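Local coordinates for protein putative hexulose 6 phosphate synthase (Salmonella typhimurium, PDB 3F4W) that adopts the closed parallel barrel of the TIM-barrel class and belongs to the HUMPS family, its activity being putative, at residues A[57-62]-A[80-85]; A[5-10]-A[27-32]. All coordinates share one frame; numbering follows the deposited sequence.

Overall arrangement
From the N terminus the chain runs up strand 2-7, returns through helix 12-22 and enters strand 28-31, where contact 2 closes the first beta-alpha-beta unit of the barrel. It then passes helices 33-39 and 42-50 into strand 55-62, drops back through helix 66-75 and reaches strand 80-84, where contact 1 closes another such unit. The two contacts follow one another in series, neither nested nor crossed, with centres about 12 Å apart. They meet because strands 28-31 and 55-62 are neighbours: L57 N and L57 O probably hydrogen-bond to I29 O and V31 N, each at 2.8 Å, joining the first four strands side by side.

Contact 1 (A[57-62]-A[80-85]); sequences LADAKI and YVTVLG
T82 reaches across from strand 80-84 into a beta bulge of strand 55-62, where its hydroxyl bridges the D59 carboxylate and K61 N. Among the backbone bonds, A58 N gives a nearly straight bond to Y80 O (178°), and T82 N returns to A58 O. The parallel register then slips by two residues, and pairing resumes with I62 N to T82 O and L84 N to I62 O.

The polar side chains fill the slip. D59 centres an inverse gamma turn, which bends its strand away from its neighbour. With chi1 at 56°, the threonine hydroxyl sits between its own backbone N and carbonyl carbon; OG1 of T82 donates to OD1 of D59 at 2.6 Å, on that oxygen's anti lone pair, and accepts from K61 N at 2.9 Å. A small side chain with both roles suits the place. The other oxygen, D59 OD2, forms a salt bridge with K61 NZ at 2.8 Å, met from above the carboxylate plane, so each oxygen of the carboxylate has a partner.

Apolar contacts flank this network. L57 CD2 presses on Y80 CB at 3.3 Å, while L57 CD1 meets T82 CG2. Farther along, L84 CD1 lies against K61 CB at 3.6 Å, and branched V83 sets CG2 beside I62 CB.

K61 NZ is also bonded to T33 OG1, and Y80 OH to E55. L84 touches L84 of the second subunit. Outside the barrel, V81 packs on helix 66-75, V83 on helix 89-102 and I62 on both, while V81 and V83 also meet V106 of strand 105-109.

Contact 2 (A[5-10]-A[27-32]); sequences LALDEL and DIIEVG
A6 and E30 meet where the first two strands of the TIM barrel lie parallel, the pairing that completes a beta-alpha-beta unit through helix 12-22. The glutamate's carboxylate lies over the alanine methyl, with E30 OE1 3.5 Å from A6 CB; a side chain as short as alanine leaves it room. E30 has CG anti to the backbone N (chi1 170°) and is extended beyond it, which carries the acid along this face, toward D8, just past the end of strand 2-7. D8 OD1 and E30 OE2 are 4.1 Å apart, with the carboxylate planes turned 62° from each other.

On the face bearing L5, L7 and I29, L7 CD1 touches I29 CG2 at 4.0 Å. These aliphatic chains suit a surface buried under helix 12-22, whose M19 touches all three.

Four backbone bonds hold the strands in step: L5 N to I28 O, E30 N to L5 O, L7 N to E30 O and G32 N to L7 O.

Farther out, Q4 NE2 bonds E30 OE1 and helps fix the rotation of the acid, while E30 OE2 lies close to D59 OD2, another acidic neighbour. The nearest atoms of a malonate ion, probably from the crystallisation liquor, are about 4 Å from the A6 side chain.

G32, the N-cap of the next helix, has no side chain to crowd D8, and its CA comes within 3.2 Å of D8 OD1.

Contact 1 (A[57-62]-A[80-85])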
# COMPACT_ATOMS: atom_id res chain seq x y z
N LEU A 57 -6.00 0.22 -14.55
CA LEU A 57 -5.89 -0.45 -13.26
C LEU A 57 -5.07 0.43 -12.31
O LEU A 57 -3.96 0.83 -12.64
CB LEU A 57 -5.21 -1.81 -13.46
CG LEU A 57 -4.72 -2.79 -12.37
CD1 LEU A 57 -4.18 -2.12 -11.12
CD2 LEU A 57 -5.76 -3.86 -12.02
N ALA A 58 -5.62 0.73 -11.14
CA ALA A 58 -4.86 1.47 -10.12
C ALA A 58 -4.28 0.49 -9.11
O ALA A 58 -5.01 -0.11 -8.32
CB ALA A 58 -5.76 2.49 -9.43
N ASP A 59 -2.96 0.33 -9.13
CA ASP A 59 -2.30 -0.63 -8.26
C ASP A 59 -2.04 -0.03 -6.88
O ASP A 59 -0.89 0.14 -6.47
CB ASP A 59 -0.99 -1.11 -8.87
CG ASP A 59 -0.45 -2.35 -8.19
OD1 ASP A 59 -1.24 -3.05 -7.52
OD2 ASP A 59 0.76 -2.62 -8.33
N ALA A 60 -3.12 0.28 -6.17
CA ALA A 60 -3.01 0.90 -4.85
C ALA A 60 -2.51 -0.07 -3.78
O ALA A 60 -1.96 0.36 -2.77
CB ALA A 60 -4.36 1.49 -4.45
N LYS A 61 -2.70 -1.37 -4.01
CA LYS A 61 -2.34 -2.38 -3.02
C LYS A 61 -2.93 -2.01 -1.66
O LYS A 61 -2.23 -1.98 -0.64
CB LYS A 61 -0.82 -2.54 -2.91
CG LYS A 61 -0.19 -3.34 -4.04
CD LYS A 61 1.29 -3.59 -3.77
CE LYS A 61 1.95 -4.35 -4.90
NZ LYS A 61 2.14 -3.50 -6.10
N ILE A 62 -4.23 -1.74 -1.65
CA ILE A 62 -4.94 -1.32 -0.46
C ILE A 62 -4.80 -2.30 0.71
O ILE A 62 -4.93 -3.52 0.54
CB ILE A 62 -6.43 -1.10 -0.77
CG1 ILE A 62 -6.58 0.05 -1.78
CG2 ILE A 62 -7.21 -0.78 0.49
CD1 ILE A 62 -8.00 0.24 -2.29
N TYR A 80 -10.14 -0.82 -12.48
CA TYR A 80 -9.78 -1.81 -11.47
C TYR A 80 -8.99 -1.14 -10.35
O TYR A 80 -8.31 -0.14 -10.57
CB TYR A 80 -8.89 -2.90 -12.06
CG TYR A 80 -9.43 -3.64 -13.27
CD1 TYR A 80 -10.08 -4.86 -13.12
CD2 TYR A 80 -9.27 -3.13 -14.55
CE1 TYR A 80 -10.57 -5.54 -14.22
CE2 TYR A 80 -9.76 -3.81 -15.66
CZ TYR A 80 -10.41 -5.02 -15.48
OH TYR A 80 -10.89 -5.70 -16.57
N VAL A 81 -9.08 -1.69 -9.14
CA VAL A 81 -8.17 -1.33 -8.06
C VAL A 81 -7.67 -2.61 -7.42
O VAL A 81 -8.38 -3.61 -7.40
CB VAL A 81 -8.84 -0.45 -6.99
CG1 VAL A 81 -9.34 0.86 -7.60
CG2 VAL A 81 -9.98 -1.19 -6.31
N THR A 82 -6.44 -2.58 -6.91
CA THR A 82 -5.90 -3.75 -6.22
C THR A 82 -5.99 -3.58 -4.71
O THR A 82 -5.76 -2.50 -4.17
CB THR A 82 -4.43 -4.05 -6.60
OG1 THR A 82 -3.61 -2.90 -6.35
CG2 THR A 82 -4.31 -4.45 -8.06
N VAL A 83 -6.34 -4.68 -4.04
CA VAL A 83 -6.32 -4.77 -2.59
C VAL A 83 -5.46 -5.98 -2.24
O VAL A 83 -5.42 -6.95 -3.00
CB VAL A 83 -7.74 -4.95 -2.02
CG1 VAL A 83 -8.34 -6.28 -2.49
CG2 VAL A 83 -7.73 -4.90 -0.51
N LEU A 84 -4.75 -5.92 -1.12
CA LEU A 84 -3.86 -7.01 -0.72
C LEU A 84 -4.62 -8.19 -0.14
O LEU A 84 -5.45 -8.03 0.75
CB LEU A 84 -2.84 -6.50 0.30
CG LEU A 84 -1.45 -6.04 -0.14
CD1 LEU A 84 -1.33 -5.89 -1.64
CD2 LEU A 84 -1.08 -4.75 0.58
N GLY A 85 -4.32 -9.39 -0.64
CA GLY A 85 -4.92 -10.60 -0.11
C GLY A 85 -4.57 -10.84 1.35
O GLY A 85 -5.29 -11.53 2.06

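Contact 2 (A[5-10]-A[27-32])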
# COMPACT_ATOMS: atom_id res chain seq x y z
N LEU A 5 -0.21 -3.98 -18.60
CA LEU A 5 1.11 -3.36 -18.57
C LEU A 5 1.33 -2.53 -17.30
O LEU A 5 0.69 -1.50 -17.11
CB LEU A 5 1.32 -2.48 -19.79
CG LEU A 5 2.63 -1.67 -19.83
CD1 LEU A 5 3.82 -2.59 -20.01
CD2 LEU A 5 2.58 -0.64 -20.93
N ALA A 6 2.25 -2.98 -16.45
CA ALA A 6 2.56 -2.24 -15.23
C ALA A 6 3.51 -1.07 -15.47
O ALA A 6 4.66 -1.25 -15.88
CB ALA A 6 3.15 -3.19 -14.17
N LEU A 7 3.02 0.15 -15.22
CA LEU A 7 3.87 1.33 -15.23
C LEU A 7 4.28 1.67 -13.80
O LEU A 7 3.53 2.31 -13.07
CB LEU A 7 3.13 2.52 -15.86
CG LEU A 7 2.57 2.31 -17.27
CD1 LEU A 7 1.83 3.55 -17.74
CD2 LEU A 7 3.68 1.95 -18.25
N ASP A 8 5.47 1.24 -13.41
CA ASP A 8 5.88 1.35 -12.01
C ASP A 8 6.74 2.58 -11.70
O ASP A 8 6.39 3.39 -10.84
CB ASP A 8 6.60 0.07 -11.56
CG ASP A 8 5.64 -1.08 -11.30
OD1 ASP A 8 4.43 -0.83 -11.13
OD2 ASP A 8 6.10 -2.25 -11.26
N GLU A 9 7.85 2.72 -12.41
CA GLU A 9 8.86 3.71 -12.03
C GLU A 9 8.91 4.94 -12.93
O GLU A 9 9.83 5.76 -12.82
CB GLU A 9 10.23 3.04 -11.96
CG GLU A 9 10.25 1.81 -11.06
CD GLU A 9 11.63 1.20 -10.90
OE1 GLU A 9 12.60 1.78 -11.43
OE2 GLU A 9 11.74 0.14 -10.24
N LEU A 10 7.92 5.10 -13.80
CA LEU A 10 7.88 6.24 -14.70
C LEU A 10 7.18 7.42 -14.06
O LEU A 10 6.32 7.25 -13.19
CB LEU A 10 7.16 5.88 -16.01
CG LEU A 10 7.80 4.84 -16.93
CD1 LEU A 10 6.97 4.69 -18.20
CD2 LEU A 10 9.23 5.23 -17.26
N ASP A 27 -4.03 -4.33 -23.28
CA ASP A 27 -5.45 -4.35 -22.93
C ASP A 27 -5.75 -3.55 -21.66
O ASP A 27 -6.77 -2.87 -21.57
CB ASP A 27 -5.93 -5.78 -22.73
CG ASP A 27 -5.79 -6.62 -23.98
OD1 ASP A 27 -6.55 -6.38 -24.95
OD2 ASP A 27 -4.93 -7.53 -23.98
N ILE A 28 -4.87 -3.66 -20.67
CA ILE A 28 -5.05 -2.94 -19.41
C ILE A 28 -3.81 -2.14 -19.06
O ILE A 28 -2.71 -2.68 -18.99
CB ILE A 28 -5.34 -3.92 -18.25
CG1 ILE A 28 -6.59 -4.75 -18.55
CG2 ILE A 28 -5.50 -3.15 -16.95
CD1 ILE A 28 -6.83 -5.87 -17.54
N ILE A 29 -3.99 -0.84 -18.85
CA ILE A 29 -2.89 0.01 -18.43
C ILE A 29 -2.88 0.06 -16.91
O ILE A 29 -3.85 0.48 -16.28
CB ILE A 29 -3.03 1.44 -18.99
CG1 ILE A 29 -3.21 1.39 -20.51
CG2 ILE A 29 -1.83 2.29 -18.59
CD1 ILE A 29 -3.35 2.76 -21.16
N GLU A 30 -1.78 -0.38 -16.31
CA GLU A 30 -1.67 -0.37 -14.86
C GLU A 30 -0.85 0.82 -14.36
O GLU A 30 0.31 0.98 -14.74
CB GLU A 30 -1.06 -1.67 -14.33
CG GLU A 30 -0.72 -1.61 -12.85
CD GLU A 30 0.06 -2.83 -12.37
OE1 GLU A 30 -0.08 -3.91 -12.96
OE2 GLU A 30 0.82 -2.69 -11.38
N VAL A 31 -1.46 1.66 -13.53
CA VAL A 31 -0.69 2.67 -12.82
C VAL A 31 -0.08 2.00 -11.59
O VAL A 31 -0.79 1.72 -10.62
CB VAL A 31 -1.56 3.87 -12.43
CG1 VAL A 31 -0.76 4.88 -11.61
CG2 VAL A 31 -2.14 4.52 -13.68
N GLY A 32 1.22 1.73 -11.64
CA GLY A 32 1.92 1.05 -10.56
C GLY A 32 1.92 1.81 -9.25
O GLY A 32 1.66 3.02 -9.22